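Local coordinates for protein putative metal-sulfur cluster biosynthesis proteins YuaD (Bacillus subtilis, PDB 1ORU) that is of unknown function but carries a MOSC domain, whose family is thought to bind molybdenum and pyridoxal phosphate and to take part in metal-sulfur cluster chemistry, at residues Y16-K21 and G40-G45; F23-M28 and G95-V100; L31-G36 and C165-P170; F44-K49 and E62-R67. All coordinates share one frame; numbering follows the deposited sequence.

Interaction 1 (Y16-K21 and G40-G45); sequences YIADTK and GDLHFG. With SO4 (sulfate ion), chain C.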
# COMPACT_ATOMS: atom_id res chain seq x y z
N TYR A 16 2.47 -10.94 -19.01
CA TYR A 16 3.86 -11.35 -19.20
C TYR A 16 4.50 -11.85 -17.91
O TYR A 16 4.13 -11.42 -16.82
CB TYR A 16 4.69 -10.17 -19.72
CG TYR A 16 4.00 -9.32 -20.76
CD1 TYR A 16 4.27 -9.47 -22.11
CD2 TYR A 16 3.09 -8.33 -20.37
CE1 TYR A 16 3.65 -8.65 -23.06
CE2 TYR A 16 2.47 -7.52 -21.30
CZ TYR A 16 2.75 -7.68 -22.65
OH TYR A 16 2.13 -6.86 -23.57
N ILE A 17 5.49 -12.72 -18.04
CA ILE A 17 6.18 -13.24 -16.86
C ILE A 17 7.69 -13.18 -17.03
O ILE A 17 8.21 -13.28 -18.15
CB ILE A 17 5.78 -14.71 -16.60
CG1 ILE A 17 6.30 -15.15 -15.23
CG2 ILE A 17 6.36 -15.61 -17.69
CD1 ILE A 17 5.88 -16.56 -14.83
N ALA A 18 8.39 -13.00 -15.92
CA ALA A 18 9.85 -12.96 -15.90
C ALA A 18 10.22 -14.31 -15.30
O ALA A 18 10.34 -14.43 -14.08
CB ALA A 18 10.35 -11.82 -15.02
N ASP A 19 10.40 -15.32 -16.14
CA ASP A 19 10.70 -16.67 -15.67
C ASP A 19 12.18 -16.97 -15.46
O ASP A 19 12.54 -18.07 -15.05
CB ASP A 19 10.08 -17.71 -16.61
CG ASP A 19 10.63 -17.62 -18.02
OD1 ASP A 19 10.60 -16.53 -18.62
OD2 ASP A 19 11.08 -18.67 -18.54
N THR A 20 13.04 -15.99 -15.73
CA THR A 20 14.47 -16.15 -15.52
C THR A 20 14.97 -14.96 -14.71
O THR A 20 14.16 -14.20 -14.15
CB THR A 20 15.24 -16.19 -16.86
OG1 THR A 20 15.18 -14.91 -17.51
CG2 THR A 20 14.64 -17.23 -17.78
N LYS A 21 16.28 -14.79 -14.65
CA LYS A 21 16.88 -13.68 -13.91
C LYS A 21 16.70 -12.35 -14.63
O LYS A 21 16.83 -11.29 -14.03
CB LYS A 21 18.37 -13.94 -13.68
CG LYS A 21 18.68 -15.09 -12.73
CD LYS A 21 18.14 -16.43 -13.22
CE LYS A 21 18.73 -16.83 -14.57
NZ LYS A 21 18.21 -18.15 -15.03
N GLY A 40 6.56 -18.48 -9.95
CA GLY A 40 7.55 -18.70 -10.99
C GLY A 40 8.11 -17.41 -11.57
O GLY A 40 9.06 -17.45 -12.36
N ASP A 41 7.52 -16.29 -11.20
CA ASP A 41 7.97 -14.99 -11.70
C ASP A 41 9.14 -14.47 -10.88
O ASP A 41 9.29 -14.80 -9.71
CB ASP A 41 6.83 -13.97 -11.61
CG ASP A 41 7.25 -12.61 -12.12
OD1 ASP A 41 7.36 -12.45 -13.35
OD2 ASP A 41 7.47 -11.70 -11.28
N LEU A 42 9.95 -13.62 -11.51
CA LEU A 42 11.13 -13.02 -10.87
C LEU A 42 10.83 -12.22 -9.61
O LEU A 42 11.66 -12.14 -8.71
CB LEU A 42 11.86 -12.12 -11.87
CG LEU A 42 13.09 -11.36 -11.38
CD1 LEU A 42 14.17 -12.34 -10.91
CD2 LEU A 42 13.62 -10.48 -12.51
N HIS A 43 9.64 -11.62 -9.54
CA HIS A 43 9.29 -10.82 -8.37
C HIS A 43 8.27 -11.46 -7.44
O HIS A 43 7.64 -10.76 -6.64
CB HIS A 43 8.80 -9.44 -8.81
CG HIS A 43 9.84 -8.64 -9.54
ND1 HIS A 43 9.91 -8.60 -10.91
CD2 HIS A 43 10.87 -7.90 -9.08
CE1 HIS A 43 10.94 -7.87 -11.28
NE2 HIS A 43 11.54 -7.43 -10.18
N PHE A 44 8.13 -12.78 -7.52
CA PHE A 44 7.18 -13.51 -6.68
C PHE A 44 7.74 -13.72 -5.28
O PHE A 44 8.93 -13.99 -5.11
CB PHE A 44 6.87 -14.87 -7.29
CG PHE A 44 5.93 -15.71 -6.46
CD1 PHE A 44 4.60 -15.34 -6.31
CD2 PHE A 44 6.39 -16.86 -5.82
CE1 PHE A 44 3.73 -16.11 -5.53
CE2 PHE A 44 5.53 -17.63 -5.04
CZ PHE A 44 4.20 -17.26 -4.90
N GLY A 45 6.88 -13.61 -4.27
CA GLY A 45 7.33 -13.84 -2.91
C GLY A 45 6.80 -12.90 -1.85
O GLY A 45 6.36 -11.79 -2.14
S SO4 C . 13.97 -4.14 -7.78
O1 SO4 C . 13.07 -5.18 -8.35
O2 SO4 C . 13.27 -2.83 -7.79
O3 SO4 C . 14.33 -4.50 -6.38
O4 SO4 C . 15.20 -4.07 -8.60
O HOH W 1 10.70 -19.25 -13.42

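Interaction 2 (F23-M28 and G95-V100); sequences FVTKQM and GANVAV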
# COMPACT_ATOMS: atom_id res chain seq x y z
N PHE A 23 14.86 -9.19 -16.30
CA PHE A 23 13.61 -8.52 -15.95
C PHE A 23 12.74 -8.28 -17.17
O PHE A 23 11.60 -7.84 -17.04
CB PHE A 23 13.86 -7.22 -15.17
CG PHE A 23 14.45 -6.10 -15.98
CD1 PHE A 23 13.72 -5.48 -16.99
CD2 PHE A 23 15.74 -5.64 -15.70
CE1 PHE A 23 14.25 -4.41 -17.70
CE2 PHE A 23 16.27 -4.56 -16.41
CZ PHE A 23 15.53 -3.95 -17.41
N VAL A 24 13.28 -8.55 -18.36
CA VAL A 24 12.49 -8.39 -19.58
C VAL A 24 11.57 -9.60 -19.59
O VAL A 24 12.01 -10.75 -19.63
CB VAL A 24 13.39 -8.38 -20.83
CG1 VAL A 24 12.55 -8.43 -22.09
CG2 VAL A 24 14.23 -7.11 -20.83
N THR A 25 10.27 -9.33 -19.53
CA THR A 25 9.26 -10.38 -19.48
C THR A 25 8.88 -10.96 -20.83
O THR A 25 9.22 -10.39 -21.88
CB THR A 25 8.01 -9.83 -18.78
OG1 THR A 25 7.56 -8.65 -19.45
CG2 THR A 25 8.33 -9.48 -17.33
N LYS A 26 8.20 -12.10 -20.81
CA LYS A 26 7.75 -12.75 -22.04
C LYS A 26 6.24 -12.97 -21.97
O LYS A 26 5.70 -13.37 -20.94
CB LYS A 26 8.49 -14.07 -22.29
CG LYS A 26 8.35 -15.11 -21.22
CD LYS A 26 9.15 -16.35 -21.58
CE LYS A 26 10.64 -16.03 -21.74
NZ LYS A 26 11.45 -17.25 -21.99
N GLN A 27 5.56 -12.69 -23.08
CA GLN A 27 4.12 -12.81 -23.13
C GLN A 27 3.57 -14.21 -22.90
O GLN A 27 4.13 -15.21 -23.38
CB GLN A 27 3.60 -12.23 -24.45
CG GLN A 27 2.09 -12.02 -24.47
CD GLN A 27 1.64 -11.11 -25.60
OE1 GLN A 27 2.39 -10.86 -26.55
NE2 GLN A 27 0.41 -10.62 -25.51
N MSE A 28 2.47 -14.27 -22.16
CA MSE A 28 1.79 -15.51 -21.82
C MSE A 28 0.31 -15.34 -22.12
O MSE A 28 -0.21 -14.22 -22.13
CB MSE A 28 1.93 -15.80 -20.32
CG MSE A 28 3.35 -15.96 -19.82
SE MSE A 28 4.16 -17.59 -20.46
CE MSE A 28 3.25 -18.86 -19.33
N GLY A 95 9.62 -4.68 -18.25
CA GLY A 95 9.40 -5.72 -17.27
C GLY A 95 7.99 -5.77 -16.71
O GLY A 95 7.77 -6.22 -15.58
N ALA A 96 7.02 -5.31 -17.50
CA ALA A 96 5.63 -5.31 -17.05
C ALA A 96 5.03 -6.71 -17.05
O ALA A 96 5.42 -7.57 -17.84
CB ALA A 96 4.80 -4.40 -17.94
N ASN A 97 4.09 -6.95 -16.14
CA ASN A 97 3.41 -8.24 -16.04
C ASN A 97 2.04 -8.11 -16.69
O ASN A 97 1.46 -9.09 -17.15
CB ASN A 97 3.25 -8.65 -14.59
CG ASN A 97 4.57 -8.88 -13.90
OD1 ASN A 97 5.35 -9.76 -14.30
ND2 ASN A 97 4.85 -8.10 -12.88
N VAL A 98 1.52 -6.89 -16.71
CA VAL A 98 0.22 -6.63 -17.31
C VAL A 98 0.27 -5.32 -18.08
O VAL A 98 0.76 -4.31 -17.58
CB VAL A 98 -0.90 -6.52 -16.25
CG1 VAL A 98 -2.26 -6.37 -16.94
CG2 VAL A 98 -0.90 -7.74 -15.34
N ALA A 99 -0.21 -5.36 -19.31
CA ALA A 99 -0.27 -4.17 -20.13
C ALA A 99 -1.76 -3.94 -20.34
O ALA A 99 -2.45 -4.79 -20.89
CB ALA A 99 0.44 -4.39 -21.47
N VAL A 100 -2.25 -2.80 -19.86
CA VAL A 100 -3.67 -2.50 -20.00
C VAL A 100 -3.94 -1.43 -21.04
O VAL A 100 -3.04 -0.67 -21.41
CB VAL A 100 -4.27 -2.01 -18.65
CG1 VAL A 100 -4.06 -3.08 -17.58
CG2 VAL A 100 -3.62 -0.70 -18.23
O HOH W 2 9.96 -7.93 -14.65

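Interaction 3 (L31-G36 and C165-P170); sequences LDFDYG and CIVERP. With SO4 (sulfate ion), chain F.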
# COMPACT_ATOMS: atom_id res chain seq x y z
N LEU A 31 -1.94 -16.12 -16.69
CA LEU A 31 -1.07 -15.94 -15.53
C LEU A 31 -1.87 -16.28 -14.29
O LEU A 31 -3.08 -16.07 -14.23
CB LEU A 31 -0.58 -14.50 -15.40
CG LEU A 31 0.43 -13.91 -16.38
CD1 LEU A 31 0.71 -12.46 -16.00
CD2 LEU A 31 1.71 -14.73 -16.34
N ASP A 32 -1.18 -16.84 -13.29
CA ASP A 32 -1.84 -17.14 -12.03
C ASP A 32 -1.39 -16.09 -11.03
O ASP A 32 -0.19 -15.84 -10.89
CB ASP A 32 -1.44 -18.53 -11.52
CG ASP A 32 -2.06 -19.64 -12.32
OD1 ASP A 32 -3.29 -19.62 -12.52
OD2 ASP A 32 -1.31 -20.55 -12.75
N PHE A 33 -2.34 -15.45 -10.38
CA PHE A 33 -2.03 -14.46 -9.36
C PHE A 33 -2.30 -15.15 -8.03
O PHE A 33 -3.35 -15.76 -7.84
CB PHE A 33 -2.94 -13.22 -9.44
CG PHE A 33 -2.61 -12.28 -10.56
CD1 PHE A 33 -1.42 -12.39 -11.28
CD2 PHE A 33 -3.48 -11.23 -10.88
CE1 PHE A 33 -1.10 -11.48 -12.30
CE2 PHE A 33 -3.18 -10.32 -11.89
CZ PHE A 33 -1.99 -10.44 -12.60
N ASP A 34 -1.35 -15.07 -7.12
CA ASP A 34 -1.51 -15.67 -5.80
C ASP A 34 -0.84 -14.70 -4.83
O ASP A 34 -0.16 -13.77 -5.25
CB ASP A 34 -0.80 -17.03 -5.75
CG ASP A 34 -1.24 -17.88 -4.56
OD1 ASP A 34 -1.97 -17.38 -3.69
OD2 ASP A 34 -0.84 -19.07 -4.51
N TYR A 35 -1.06 -14.89 -3.53
CA TYR A 35 -0.43 -14.00 -2.57
C TYR A 35 1.08 -14.07 -2.83
O TYR A 35 1.66 -15.15 -2.87
CB TYR A 35 -0.76 -14.44 -1.15
CG TYR A 35 -2.24 -14.35 -0.85
CD1 TYR A 35 -2.92 -13.14 -0.97
CD2 TYR A 35 -2.97 -15.48 -0.48
CE1 TYR A 35 -4.29 -13.05 -0.72
CE2 TYR A 35 -4.34 -15.41 -0.22
CZ TYR A 35 -4.99 -14.19 -0.34
OH TYR A 35 -6.34 -14.10 -0.08
N GLY A 36 1.70 -12.91 -3.04
CA GLY A 36 3.13 -12.89 -3.31
C GLY A 36 3.41 -12.54 -4.76
O GLY A 36 4.53 -12.14 -5.10
N CYS A 165 1.63 -3.25 -7.89
CA CYS A 165 0.54 -3.73 -7.06
C CYS A 165 0.89 -4.97 -6.24
O CYS A 165 1.86 -5.67 -6.52
CB CYS A 165 -0.67 -4.12 -7.92
SG CYS A 165 -1.38 -2.85 -8.97
N ILE A 166 0.06 -5.23 -5.24
CA ILE A 166 0.18 -6.42 -4.40
C ILE A 166 -1.03 -7.25 -4.82
O ILE A 166 -2.05 -6.68 -5.23
CB ILE A 166 0.03 -6.05 -2.90
CG1 ILE A 166 1.36 -5.52 -2.36
CG2 ILE A 166 -0.47 -7.25 -2.10
CD1 ILE A 166 1.24 -4.93 -0.95
N VAL A 167 -0.94 -8.58 -4.76
CA VAL A 167 -2.08 -9.42 -5.10
C VAL A 167 -2.99 -9.43 -3.87
O VAL A 167 -2.60 -9.92 -2.80
CB VAL A 167 -1.67 -10.87 -5.44
CG1 VAL A 167 -2.91 -11.74 -5.65
CG2 VAL A 167 -0.80 -10.89 -6.70
N GLU A 168 -4.20 -8.88 -4.01
CA GLU A 168 -5.15 -8.82 -2.90
C GLU A 168 -6.04 -10.07 -2.85
O GLU A 168 -6.49 -10.47 -1.78
CB GLU A 168 -6.00 -7.55 -3.00
CG GLU A 168 -6.94 -7.32 -1.80
CD GLU A 168 -7.48 -5.89 -1.72
OE1 GLU A 168 -7.52 -5.21 -2.77
OE2 GLU A 168 -7.89 -5.47 -0.61
N ARG A 169 -6.31 -10.66 -4.01
CA ARG A 169 -7.11 -11.88 -4.07
C ARG A 169 -6.59 -12.75 -5.20
O ARG A 169 -6.46 -12.29 -6.34
CB ARG A 169 -8.60 -11.59 -4.28
CG ARG A 169 -9.45 -12.84 -4.01
CD ARG A 169 -10.91 -12.67 -4.34
NE ARG A 169 -11.68 -13.85 -3.96
CZ ARG A 169 -12.96 -14.05 -4.28
NH1 ARG A 169 -13.62 -13.16 -5.01
NH2 ARG A 169 -13.58 -15.15 -3.87
N PRO A 170 -6.29 -14.02 -4.91
CA PRO A 170 -5.78 -14.96 -5.92
C PRO A 170 -6.78 -15.28 -7.02
O PRO A 170 -8.00 -15.15 -6.84
CB PRO A 170 -5.42 -16.20 -5.09
CG PRO A 170 -5.17 -15.64 -3.71
CD PRO A 170 -6.31 -14.66 -3.58
S SO4 F . -13.56 -17.21 -0.06
O1 SO4 F . -13.20 -17.10 -1.49
O2 SO4 F . -13.22 -18.56 0.44
O3 SO4 F . -12.79 -16.21 0.70
O4 SO4 F . -15.01 -16.97 0.15
O HOH W 3 -0.14 -10.64 -1.92

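Interaction 4 (F44-K49 and E62-R67); sequences FGLTKK and EIFNRR. With SO4 (sulfate ion), chain C.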
# COMPACT_ATOMS: atom_id res chain seq x y z
N PHE A 44 8.13 -12.78 -7.52
CA PHE A 44 7.18 -13.51 -6.68
C PHE A 44 7.74 -13.72 -5.28
O PHE A 44 8.93 -13.99 -5.11
CB PHE A 44 6.87 -14.87 -7.29
CG PHE A 44 5.93 -15.71 -6.46
CD1 PHE A 44 4.60 -15.34 -6.31
CD2 PHE A 44 6.39 -16.86 -5.82
CE1 PHE A 44 3.73 -16.11 -5.53
CE2 PHE A 44 5.53 -17.63 -5.04
CZ PHE A 44 4.20 -17.26 -4.90
N GLY A 45 6.88 -13.61 -4.27
CA GLY A 45 7.33 -13.84 -2.91
C GLY A 45 6.80 -12.90 -1.85
O GLY A 45 6.36 -11.79 -2.14
N LEU A 46 6.87 -13.37 -0.61
CA LEU A 46 6.43 -12.60 0.55
C LEU A 46 7.44 -11.49 0.81
O LEU A 46 7.07 -10.39 1.24
CB LEU A 46 6.36 -13.52 1.78
CG LEU A 46 6.15 -12.87 3.16
CD1 LEU A 46 4.75 -12.27 3.23
CD2 LEU A 46 6.34 -13.91 4.25
N THR A 47 8.71 -11.77 0.55
CA THR A 47 9.76 -10.79 0.80
C THR A 47 10.63 -10.51 -0.41
O THR A 47 10.55 -11.19 -1.44
CB THR A 47 10.68 -11.26 1.94
OG1 THR A 47 11.38 -12.44 1.53
CG2 THR A 47 9.86 -11.57 3.19
N LYS A 48 11.47 -9.49 -0.27
CA LYS A 48 12.41 -9.09 -1.31
C LYS A 48 13.59 -8.42 -0.62
O LYS A 48 13.52 -8.10 0.57
CB LYS A 48 11.77 -8.10 -2.28
CG LYS A 48 11.38 -6.77 -1.65
CD LYS A 48 11.19 -5.69 -2.69
CE LYS A 48 12.52 -5.34 -3.35
NZ LYS A 48 12.39 -4.26 -4.36
N LYS A 49 14.68 -8.21 -1.36
CA LYS A 49 15.85 -7.55 -0.80
C LYS A 49 15.75 -6.07 -1.14
O LYS A 49 15.42 -5.70 -2.27
CB LYS A 49 17.12 -8.15 -1.41
CG LYS A 49 17.29 -9.62 -1.11
CD LYS A 49 18.47 -10.21 -1.87
CE LYS A 49 18.54 -11.72 -1.68
NZ LYS A 49 19.63 -12.35 -2.48
N GLU A 62 16.24 -7.79 4.07
CA GLU A 62 15.01 -8.49 3.70
C GLU A 62 13.80 -7.72 4.21
O GLU A 62 13.69 -7.44 5.41
CB GLU A 62 14.99 -9.91 4.27
CG GLU A 62 13.75 -10.70 3.84
CD GLU A 62 13.79 -12.15 4.27
OE1 GLU A 62 13.83 -12.43 5.49
OE2 GLU A 62 13.77 -13.04 3.39
N ILE A 63 12.91 -7.37 3.29
CA ILE A 63 11.71 -6.62 3.62
C ILE A 63 10.52 -7.23 2.89
O ILE A 63 10.68 -8.08 2.01
CB ILE A 63 11.82 -5.13 3.18
CG1 ILE A 63 12.07 -5.04 1.67
CG2 ILE A 63 12.92 -4.43 3.97
CD1 ILE A 63 12.22 -3.63 1.15
N PHE A 64 9.32 -6.78 3.26
CA PHE A 64 8.11 -7.27 2.64
C PHE A 64 8.13 -6.92 1.15
O PHE A 64 8.59 -5.84 0.78
CB PHE A 64 6.89 -6.62 3.29
CG PHE A 64 5.61 -6.94 2.59
CD1 PHE A 64 5.06 -8.21 2.68
CD2 PHE A 64 4.97 -5.98 1.81
CE1 PHE A 64 3.89 -8.53 1.99
CE2 PHE A 64 3.80 -6.28 1.12
CZ PHE A 64 3.26 -7.56 1.21
N ASN A 65 7.64 -7.82 0.31
CA ASN A 65 7.61 -7.58 -1.13
C ASN A 65 6.35 -6.84 -1.57
O ASN A 65 5.31 -7.43 -1.83
CB ASN A 65 7.74 -8.90 -1.89
CG ASN A 65 7.68 -8.72 -3.40
OD1 ASN A 65 7.97 -7.64 -3.92
ND2 ASN A 65 7.32 -9.78 -4.11
N ARG A 66 6.49 -5.52 -1.65
CA ARG A 66 5.41 -4.62 -2.03
C ARG A 66 5.20 -4.53 -3.54
O ARG A 66 4.10 -4.24 -4.01
CB ARG A 66 5.75 -3.24 -1.47
CG ARG A 66 4.76 -2.17 -1.76
CD ARG A 66 5.38 -0.82 -1.47
NE ARG A 66 4.36 0.22 -1.45
CZ ARG A 66 4.57 1.49 -1.77
NH1 ARG A 66 5.78 1.88 -2.15
NH2 ARG A 66 3.58 2.36 -1.70
N ARG A 67 6.26 -4.78 -4.30
CA ARG A 67 6.20 -4.70 -5.76
C ARG A 67 6.02 -6.09 -6.38
O ARG A 67 6.92 -6.61 -7.04
CB ARG A 67 7.48 -4.03 -6.27
CG ARG A 67 7.67 -2.60 -5.76
CD ARG A 67 9.11 -2.11 -5.94
NE ARG A 67 9.52 -2.20 -7.34
CZ ARG A 67 9.25 -1.29 -8.26
NH1 ARG A 67 8.57 -0.20 -7.95
NH2 ARG A 67 9.64 -1.49 -9.52
S SO4 C . 13.97 -4.14 -7.78
O1 SO4 C . 13.07 -5.18 -8.35
O2 SO4 C . 13.27 -2.83 -7.79
O3 SO4 C . 14.33 -4.50 -6.38
O4 SO4 C . 15.20 -4.07 -8.60

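Interaction 1 (Y16-K21 and G40-G45)
With its CG swung opposite the backbone N (chi1 -180°), the Asp41 side chain reaches over to the backbone of Ala18. Ile17 uses a similar first torsion (chi1 -170°). This sends its CG1 branch along the aspartate, and the two side chains run antiparallel, one alongside the other. Ile17 CG1 lies 3.5 Å from Asp41 OD1, and Ile17 CD1 reaches the backbone between Gly40 and Asp41. The carboxylate is used at both oxygens. Asp41 OD1 accepts a nearly straight hydrogen bond from Ala18 N at 2.8 Å and is met nearly end-on along its C-O bond. Asp41 OD2 takes His43 N at 2.8 Å, from 50° above the carboxylate plane. Gripped by two N-H groups, the carboxylate is fixed in its rotation. Leu42 N adds a weak, bent hydrogen bond to Ala18 O, at 2.7 Å. Beside it the CB atoms of Ala18 and Leu42 meet at 3.5 Å. The Leu42 methyls run on along the chain, CD1 near Thr20 O and CD2 near Lys21 O. At the other end, a water donates to both Asp19 O and Gly40 O. The His43 ring takes no part in the contact itself; its NE2 makes a weak hydrogen bond to a sulfate, probably from the crystallisation liquor, which is also bound by Lys48. The contact fastens the chain leaving strand 5-17 to the loop before strand 47-49. The 40-45 side is an Asx turn at Asp41, combined with a type I beta turn from Asp41 to Phe44.

Interaction 2 (F23-M28 and G95-V100)
Thr25 and Ala96 meet where two chain segments enter strands of the same mixed sheet in the MOSC domain. Strands 26-28 and 98-101 both pair with strand 5-17, in antiparallel fashion. The contact therefore lies at the start of both strands, next to the end of the strand they share. One direct hydrogen bond joins the segments. Thr25 OG1 donates to Ala96 O at 2.9 Å, in the carbonyl plane, with a C=O...O angle of 149°. The threonine hydroxyl sits between its own backbone N and carbonyl carbon (chi1 55°), which turns it to this acceptor. It is a side-chain to backbone link, and it binds the segments without a backbone pairing between them. A second polar link may run through water. One water molecule lies 2.9 Å from Phe23 O and 2.9 Å from Gly95 O, but it has more acceptors in reach than protons, so its bonds cannot all be made at once. The remaining contacts are packing. Thr25 CG2 lies against the carbonyl oxygens, 3.5 Å from Ala96 O and 3.7 Å from Gly95 O. The Phe23 ring has Gly95 CA at its edge, near the ring plane. On the outside, Phe23 also packs on Gln134, Pro135 and Val138 of helix 133-142. Gly95 has a positive phi (68°), a backbone shape that glycine adopts easily, and its CA sits tightly against the Phe23 carbonyl, 3.1 Å from Phe23 O.

Interaction 3 (L31-G36 and C165-P170)
Pro170 lies over one face of the Tyr35 ring. Its CG is 3.7 Å from the Tyr35 ring centroid and 18° off the ring normal, a CH-pi contact. Pro170 CD sits 3.5 Å from Tyr35 CZ. At the ring edge, near its plane, lie the carbonyl oxygens of Val167 and Glu168; Tyr35 CE1 is 3.6 Å from Glu168 O. Phe33 meets Val167 through its CB, 4.1 Å from Val167 CG1, while its ring extends beyond the contact. The Asp34 carbonyl oxygen sits against the fork of Val167, with Val167 CG2 3.3 Å and Val167 CG1 3.4 Å from Asp34 O. These contacts fall where strand 163-169 turns a corner. Glu168 and Arg169 both face Ala122 and form a classic beta bulge. Beyond it the chain pairs with strand 30-33 as strand 171-174. Asp34 OD1 accepts from Tyr35 N at 2.7 Å, from 36° above the carboxylate plane. A water bridges Gly36 N and Val167 O. Glu168 forms a salt bridge with Arg114. The second subunit packs here too, its Thr47 on Tyr35 and its Thr61 on Arg169. Arg169 NH2 hydrogen-bonds a sulfate that is also held by the backbone N of Glu62 of the second subunit.

Interaction 4 (F44-K49 and E62-R67)
Lys48 and Ile63 form the hydrogen-bonded pair of this small antiparallel sheet. Lys48 N donates to Ile63 O at 2.8 Å, and Ile63 N donates back to Lys48 O at 2.9 Å. Next along, Asn65 N donates to Leu46 O at 2.8 Å. The Asn65 side chain adds a further link. Its ND2 donates to Gly45 O at 3.0 Å, with the acceptor close to the amide plane, and also to His43 O. With CG opposite the backbone N (chi1 178°), the amide reaches back to both carbonyls, and the two bonds fix its rotation. Thr47 OG1 lies 3.1 Å from Glu62 OE2, a possible hydrogen bond whose proton has another acceptor in reach. The Lys48 chain lies beside Ile63, pointing the same way, with CG 3.8 Å from Ile63 CG1. It then bends at chi3. Lys48 NZ hydrogen-bonds sulfate O3 at 2.8 Å and also forms a salt bridge with Glu54. Leu46 and Phe64 cross at about a right angle; Leu46 CD1 is 4.0 Å from Phe64 CE1. Strands 47-49 and 62-64 make a two-stranded sheet apart from the main one. Phe64 and Arg67 lean on strand 163-169, at Ile166 and Val164. Tyr35 of the second subunit packs on Thr47 and Glu62, and its Ile166 packs on Phe64.

How the interactions relate
From the N terminus, strand 5-17 leads into interaction 1, which closes a short loop from 16-21 to 40-45. Within that loop lie the first segments of interaction 2 (23-28) and interaction 3 (31-36). Each pairs with a segment much later in the chain, so both cross interaction 1, and they also cross each other. Interaction 4 starts on 44-49, sharing Phe44 and Gly45 with interaction 1. Its short loop lies wholly within the spans of interactions 2 and 3. Interactions 1 and 2 meet on the main sheet around strand 5-17. Gly36 O and Gly45 N join 31-36 to 44-49, and interactions 3 and 4 both touch the second subunit.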